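Local coordinates for protein oxidized polyvinyl alcohol hydrolase (Pseudomonas sp., PDB 3WL7) that hydrolyses beta-diketones such as 4,6-nonanedione and the oxidized form of polyvinyl alcohol, in the second step of breaking down that polymer, at residues E203-S208 with Q232-P237; D258-T263 with A273-S278. The protein carries 1 engineered substitution. All coordinates share one frame; numbering follows the deposited sequence.

In the fold
Both contacts are buried and line the pocket that holds the diketone, but they belong to different excursions from the central sheet. Contact 1 joins two irregular loops at the beginning and end of the connection between strands 196-199 and 247-253, so it relies on backbone carbonyls, a tight turn and aromatic side chains. Contact 2 follows strand 247-253, where a small beta hairpin runs straight into helix 275-288; its chemistry is regular strand pairing, helix capping and an aspartate bonded to H303. The two sites, centred about 14 Å apart, meet where E203 of contact 1 packs on A273 and S278 of contact 2.

Contact 1 (E203-S208 with Q232-P237); sequences EWYVTS and QGRVGP. With P2D (pentane-2,4-dione), chain B.
Y205 adopts a left-handed backbone conformation (phi 57°, psi 57°), unusual for a residue other than glycine, and the carbonyls of W204 and Y205 both face 232-237. Y205 O accepts from R234 N at 2.9 Å, and W204 O takes a longer bond from V235 N at 3.3 Å. Both donors belong to the type I turn G233 to G236. Glycine suits position 233, since W204 O lies 3.3 Å from G233 CA and any side chain would run into that oxygen. Further along, T207 N donates to Q232 O at 3.0 Å, beside the single bridge of V206 with G233. The bend is also held from within: E203 OE2 accepts from the backbone N of both W204 and Y205. A chi1 of -161° carries the W204 indole beside its own carbonyl carbon and over V235, whose CG1 makes a CH-pi contact 4.0 Å from the centre of the six-membered ring; W204 NE1 is held by H231 O. Y205 CB covers one face of the R234 guanidinium, while R234 NE reaches V206 O through a water and NH1 bonds R133 and N125. The edge of the Y205 ring faces the bound diketone, CE1 being 3.6 Å from its O4, and Y205 OH bonds E131. Replacing Y205 by an alanine would probably leave E131 without this partner and open a gap beside the diketone. Loops like these, on either side of helix 216-225 in the connection between two parallel strands, flank the active-site pocket of an alpha/beta-hydrolase fold.

Contact 2 (D258-T263 with A273-S278); sequences DLWNCT and ADYRPS. With P2D (pentane-2,4-dione), chain B.
W260 N donates to A273 O at 2.9 Å, the shortest direct hydrogen bond between 258-263 and 273-278. Its reciprocal, A273 N to W260 O, is weak, so this hydrogen-bonded antiparallel pair is lopsided. One pair further on, past L259 and D274, the Y275 backbone N bonds D258 O over 3.2 Å, and a water lies within hydrogen-bonding distance of both D258 O and D274 OD1. D274 also serves as N-cap: with a trans first torsion (chi1 177°), it takes R276 N onto OD1 at 3.0 Å, while OD2 forms a salt bridge with R220. A short acidic side chain is well suited to both tasks. The D258 carboxylate meets Y275 at CB and CD1, OD1 lying 3.3 Å from Y275 CD1, with the planes of carboxylate and ring 20° apart. The D258 oxygens are occupied by H303 on OD1 and by S201 and G254 on OD2, which fixes how the group is turned. Outward, L259 runs alongside D274, CD2 resting 3.5 Å from D274 CG, hydrocarbon against the carboxylate. On the other face, W260 CB meets the edge of the Y275 ring, and the small A273 side chain lies on the same face, its CB against W260 CB. W260 and Y275 then both reach the diketone, W260 CD1 standing 3.5 Å from its C1, and C262, in a disulfide with C272, reaches it too. The motif is a beta hairpin leading straight into an N-capped helix; D258 after strand 247-253, bonded to H303 after strand 292-298, is consistent with the acid-histidine pair of an alpha/beta-hydrolase catalytic triad.

Contact 1 (E203-S208 with Q232-P237)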
loop_
_atom_site.group_PDB
_atom_site.type_symbol
_atom_site.label_atom_id
_atom_site.label_comp_id
_atom_site.label_asym_id
_atom_site.label_seq_id
_atom_site.Cartn_x
_atom_site.Cartn_y
_atom_site.Cartn_z
ATOM N N GLU A 203 3.937 -4.272 5.948
ATOM C CA GLU A 203 5.267 -4.800 6.270
ATOM C C GLU A 203 6.334 -4.228 5.341
ATOM O O GLU A 203 6.033 -3.694 4.227
ATOM C CB GLU A 203 5.261 -6.328 6.117
ATOM C CG GLU A 203 5.202 -7.114 7.480
ATOM C CD GLU A 203 6.523 -7.069 8.261
ATOM O OE1 GLU A 203 6.604 -7.856 9.260
ATOM O OE2 GLU A 203 7.486 -6.290 7.951
ATOM N N TRP A 204 7.605 -4.394 5.784
ATOM C CA TRP A 204 8.801 -4.080 5.024
ATOM C C TRP A 204 9.624 -5.393 4.859
ATOM O O TRP A 204 10.380 -5.554 3.919
ATOM C CB TRP A 204 9.636 -3.047 5.762
ATOM C CG TRP A 204 10.642 -2.326 4.887
ATOM C CD1 TRP A 204 12.000 -2.532 4.843
ATOM C CD2 TRP A 204 10.352 -1.277 3.958
ATOM N NE1 TRP A 204 12.575 -1.662 3.922
ATOM C CE2 TRP A 204 11.584 -0.879 3.372
ATOM C CE3 TRP A 204 9.165 -0.639 3.551
ATOM C CZ2 TRP A 204 11.670 0.144 2.398
ATOM C CZ3 TRP A 204 9.230 0.372 2.588
ATOM C CH2 TRP A 204 10.481 0.763 2.022
ATOM N N TYR A 205 9.421 -6.333 5.765
ATOM C CA TYR A 205 10.132 -7.632 5.770
ATOM C C TYR A 205 11.629 -7.361 5.806
ATOM O O TYR A 205 12.410 -7.821 4.955
ATOM C CB TYR A 205 9.788 -8.456 4.545
ATOM C CG TYR A 205 8.330 -8.791 4.354
ATOM C CD1 TYR A 205 7.601 -9.456 5.355
ATOM C CD2 TYR A 205 7.708 -8.536 3.113
ATOM C CE1 TYR A 205 6.257 -9.893 5.101
ATOM C CE2 TYR A 205 6.377 -8.971 2.853
ATOM C CZ TYR A 205 5.682 -9.646 3.854
ATOM O OH TYR A 205 4.402 -10.108 3.587
ATOM N N VAL A 206 12.010 -6.629 6.846
ATOM C CA VAL A 206 13.404 -6.224 6.990
ATOM C C VAL A 206 14.395 -7.405 6.840
ATOM O O VAL A 206 14.197 -8.518 7.384
ATOM C CB VAL A 206 13.610 -5.509 8.343
ATOM C CG1 VAL A 206 15.131 -5.332 8.638
ATOM C CG2 VAL A 206 12.921 -4.165 8.288
ATOM N N THR A 207 15.456 -7.161 6.064
ATOM C CA THR A 207 16.530 -8.167 5.883
ATOM C C THR A 207 17.858 -7.526 6.269
ATOM O O THR A 207 17.930 -6.351 6.590
ATOM C CB THR A 207 16.709 -8.594 4.399
ATOM O OG1 THR A 207 17.172 -7.466 3.619
ATOM C CG2 THR A 207 15.388 -9.101 3.850
ATOM N N SER A 208 18.917 -8.328 6.256
ATOM C CA SER A 208 20.250 -7.742 6.469
ATOM C C SER A 208 20.630 -6.944 5.232
ATOM O O SER A 208 20.017 -7.070 4.170
ATOM C CB SER A 208 21.258 -8.874 6.612
ATOM O OG SER A 208 20.852 -9.694 7.695
ATOM N N GLN A 232 17.183 -2.709 4.291
ATOM C CA GLN A 232 16.724 -3.485 3.126
ATOM C C GLN A 232 15.493 -4.299 3.544
ATOM O O GLN A 232 15.200 -4.504 4.753
ATOM C CB GLN A 232 17.842 -4.433 2.687
ATOM C CG GLN A 232 19.100 -3.668 2.278
ATOM C CD GLN A 232 18.876 -2.759 1.089
ATOM O OE1 GLN A 232 18.289 -3.170 0.100
ATOM N NE2 GLN A 232 19.368 -1.507 1.175
ATOM N N GLY A 233 14.716 -4.744 2.564
ATOM C CA GLY A 233 13.555 -5.563 2.938
ATOM C C GLY A 233 12.999 -6.366 1.770
ATOM O O GLY A 233 13.121 -5.935 0.612
ATOM N N ARG A 234 12.378 -7.515 2.077
ATOM C CA ARG A 234 11.767 -8.393 1.085
ATOM C C ARG A 234 10.540 -7.799 0.384
ATOM O O ARG A 234 10.104 -8.332 -0.643
ATOM C CB ARG A 234 11.397 -9.734 1.745
ATOM C CG ARG A 234 12.645 -10.458 2.240
ATOM C CD ARG A 234 12.270 -11.828 2.764
ATOM N NE ARG A 234 11.673 -11.743 4.098
ATOM C CZ ARG A 234 10.518 -12.307 4.433
ATOM N NH1 ARG A 234 9.802 -12.971 3.533
ATOM N NH2 ARG A 234 10.104 -12.315 5.706
ATOM N N VAL A 235 10.018 -6.676 0.881
ATOM C CA VAL A 235 8.867 -6.014 0.217
ATOM C C VAL A 235 9.325 -5.395 -1.115
ATOM O O VAL A 235 8.505 -5.232 -2.037
ATOM C CB VAL A 235 8.276 -4.873 1.136
ATOM C CG1 VAL A 235 9.281 -3.698 1.271
ATOM C CG2 VAL A 235 6.926 -4.372 0.583
ATOM N N GLY A 236 10.625 -5.091 -1.243
ATOM C CA GLY A 236 11.016 -4.375 -2.453
ATOM C C GLY A 236 12.122 -5.015 -3.227
ATOM O O GLY A 236 12.456 -6.179 -3.035
ATOM N N PRO A 237 12.697 -4.260 -4.141
ATOM C CA PRO A 237 13.815 -4.731 -4.963
ATOM C C PRO A 237 14.968 -4.995 -3.992
ATOM O O PRO A 237 15.015 -4.363 -2.922
ATOM C CB PRO A 237 14.186 -3.473 -5.807
ATOM C CG PRO A 237 12.930 -2.664 -5.847
ATOM C CD PRO A 237 12.304 -2.870 -4.441
HETATM C C1 P2D B . 0.281 -10.233 7.693
HETATM C C2 P2D B . 1.695 -10.807 7.550
HETATM C C3 P2D B . 2.016 -12.192 8.102
HETATM C C4 P2D B . 3.439 -12.629 7.747
HETATM C C5 P2D B . 4.153 -13.742 8.545
HETATM O O2 P2D B . 2.575 -10.135 6.993
HETATM O O4 P2D B . 4.024 -12.109 6.796
HETATM O O HOH W 1 13.163 -10.803 6.342
HETATM O O HOH W 2 19.307 -3.712 5.771
#

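Contact 2 (D258-T263 with A273-S278)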
loop_
_atom_site.group_PDB
_atom_site.type_symbol
_atom_site.label_atom_id
_atom_site.label_comp_id
_atom_site.label_asym_id
_atom_site.label_seq_id
_atom_site.Cartn_x
_atom_site.Cartn_y
_atom_site.Cartn_z
ATOM N N ASP A 258 -0.565 -2.248 17.221
ATOM C CA ASP A 258 -0.528 -2.531 15.764
ATOM C C ASP A 258 0.435 -3.724 15.522
ATOM O O ASP A 258 1.622 -3.550 15.254
ATOM C CB ASP A 258 -0.095 -1.268 15.055
ATOM C CG ASP A 258 -0.228 -1.363 13.557
ATOM O OD1 ASP A 258 -0.627 -2.440 13.092
ATOM O OD2 ASP A 258 0.088 -0.352 12.880
ATOM N N LEU A 259 -0.148 -4.925 15.643
ATOM C CA LEU A 259 0.540 -6.208 15.591
ATOM C C LEU A 259 -0.353 -7.194 14.869
ATOM O O LEU A 259 -1.570 -6.973 14.839
ATOM C CB LEU A 259 0.673 -6.715 17.027
ATOM C CG LEU A 259 1.492 -5.821 17.971
ATOM C CD1 LEU A 259 1.272 -6.362 19.427
ATOM C CD2 LEU A 259 2.947 -5.784 17.610
ATOM N N TRP A 260 0.196 -8.287 14.334
ATOM C CA TRP A 260 -0.657 -9.302 13.694
ATOM C C TRP A 260 -0.281 -10.671 14.197
ATOM O O TRP A 260 0.889 -10.979 14.327
ATOM C CB TRP A 260 -0.490 -9.282 12.135
ATOM C CG TRP A 260 -1.365 -10.301 11.366
ATOM C CD1 TRP A 260 -0.938 -11.432 10.700
ATOM C CD2 TRP A 260 -2.785 -10.229 11.149
ATOM N NE1 TRP A 260 -2.010 -12.050 10.072
ATOM C CE2 TRP A 260 -3.150 -11.335 10.338
ATOM C CE3 TRP A 260 -3.778 -9.346 11.558
ATOM C CZ2 TRP A 260 -4.481 -11.569 9.938
ATOM C CZ3 TRP A 260 -5.110 -9.580 11.163
ATOM C CH2 TRP A 260 -5.437 -10.678 10.367
ATOM N N ASN A 261 -1.297 -11.454 14.537
ATOM C CA ASN A 261 -1.071 -12.814 14.958
ATOM C C ASN A 261 -1.595 -13.655 13.837
ATOM O O ASN A 261 -2.755 -13.551 13.445
ATOM C CB ASN A 261 -1.869 -13.143 16.210
ATOM C CG ASN A 261 -1.469 -12.274 17.372
ATOM O OD1 ASN A 261 -2.283 -11.526 17.922
ATOM N ND2 ASN A 261 -0.224 -12.327 17.729
ATOM N N CYS A 262 -0.717 -14.535 13.387
ATOM C CA CYS A 262 -0.981 -15.518 12.340
ATOM C C CYS A 262 -1.775 -16.673 12.974
ATOM O O CYS A 262 -1.937 -16.757 14.190
ATOM C CB CYS A 262 0.346 -16.058 11.829
ATOM S SG CYS A 262 1.175 -14.909 10.629
ATOM N N THR A 263 -2.249 -17.570 12.128
ATOM C CA THR A 263 -3.012 -18.709 12.591
ATOM C C THR A 263 -2.398 -19.980 12.020
ATOM O O THR A 263 -2.197 -20.099 10.819
ATOM C CB THR A 263 -4.477 -18.600 12.128
ATOM O OG1 THR A 263 -5.011 -17.354 12.599
ATOM C CG2 THR A 263 -5.321 -19.798 12.661
ATOM N N ALA A 273 3.949 -10.471 13.079
ATOM C CA ALA A 273 4.311 -9.195 12.459
ATOM C C ALA A 273 4.106 -8.077 13.471
ATOM O O ALA A 273 3.115 -8.094 14.205
ATOM C CB ALA A 273 3.452 -8.916 11.229
ATOM N N ASP A 274 5.052 -7.134 13.498
ATOM C CA ASP A 274 4.956 -5.968 14.384
ATOM C C ASP A 274 5.151 -4.774 13.445
ATOM O O ASP A 274 6.184 -4.678 12.791
ATOM C CB ASP A 274 6.080 -6.063 15.433
ATOM C CG ASP A 274 6.125 -4.863 16.365
ATOM O OD1 ASP A 274 5.528 -3.822 16.034
ATOM O OD2 ASP A 274 6.789 -4.984 17.431
ATOM N N TYR A 275 4.172 -3.873 13.393
ATOM C CA TYR A 275 4.268 -2.773 12.429
ATOM C C TYR A 275 5.056 -1.566 12.861
ATOM O O TYR A 275 5.235 -0.601 12.087
ATOM C CB TYR A 275 2.846 -2.443 11.934
ATOM C CG TYR A 275 2.293 -3.675 11.259
ATOM C CD1 TYR A 275 1.596 -4.655 11.991
ATOM C CD2 TYR A 275 2.563 -3.926 9.923
ATOM C CE1 TYR A 275 1.190 -5.853 11.407
ATOM C CE2 TYR A 275 2.172 -5.121 9.334
ATOM C CZ TYR A 275 1.489 -6.073 10.074
ATOM O OH TYR A 275 1.074 -7.270 9.523
ATOM N N ARG A 276 5.524 -1.588 14.107
ATOM C CA ARG A 276 6.411 -0.492 14.539
ATOM C C ARG A 276 7.721 -0.486 13.676
ATOM O O ARG A 276 8.082 0.522 13.028
ATOM C CB ARG A 276 6.728 -0.672 16.057
ATOM C CG ARG A 276 7.691 0.431 16.564
ATOM C CD ARG A 276 8.337 0.043 17.928
ATOM N NE ARG A 276 7.256 -0.285 18.848
ATOM C CZ ARG A 276 6.652 0.577 19.665
ATOM N NH1 ARG A 276 7.025 1.875 19.728
ATOM N NH2 ARG A 276 5.613 0.139 20.376
ATOM N N PRO A 277 8.433 -1.644 13.562
ATOM C CA PRO A 277 9.654 -1.574 12.759
ATOM C C PRO A 277 9.438 -1.387 11.267
ATOM O O PRO A 277 10.290 -0.783 10.581
ATOM C CB PRO A 277 10.334 -2.922 13.039
ATOM C CG PRO A 277 9.208 -3.813 13.504
ATOM C CD PRO A 277 8.406 -2.880 14.378
ATOM N N SER A 278 8.322 -1.925 10.766
ATOM C CA SER A 278 8.110 -1.819 9.318
ATOM C C SER A 278 7.675 -0.415 8.910
ATOM O O SER A 278 8.097 0.059 7.832
ATOM C CB SER A 278 7.132 -2.911 8.873
ATOM O OG SER A 278 5.876 -2.721 9.458
HETATM C C1 P2D B . 0.281 -10.233 7.693
HETATM C C2 P2D B . 1.695 -10.807 7.550
HETATM C C3 P2D B . 2.016 -12.192 8.102
HETATM C C4 P2D B . 3.439 -12.629 7.747
HETATM C C5 P2D B . 4.153 -13.742 8.545
HETATM O O2 P2D B . 2.575 -10.135 6.993
HETATM O O4 P2D B . 4.024 -12.109 6.796
HETATM O O HOH W 3 3.297 -1.921 16.742
#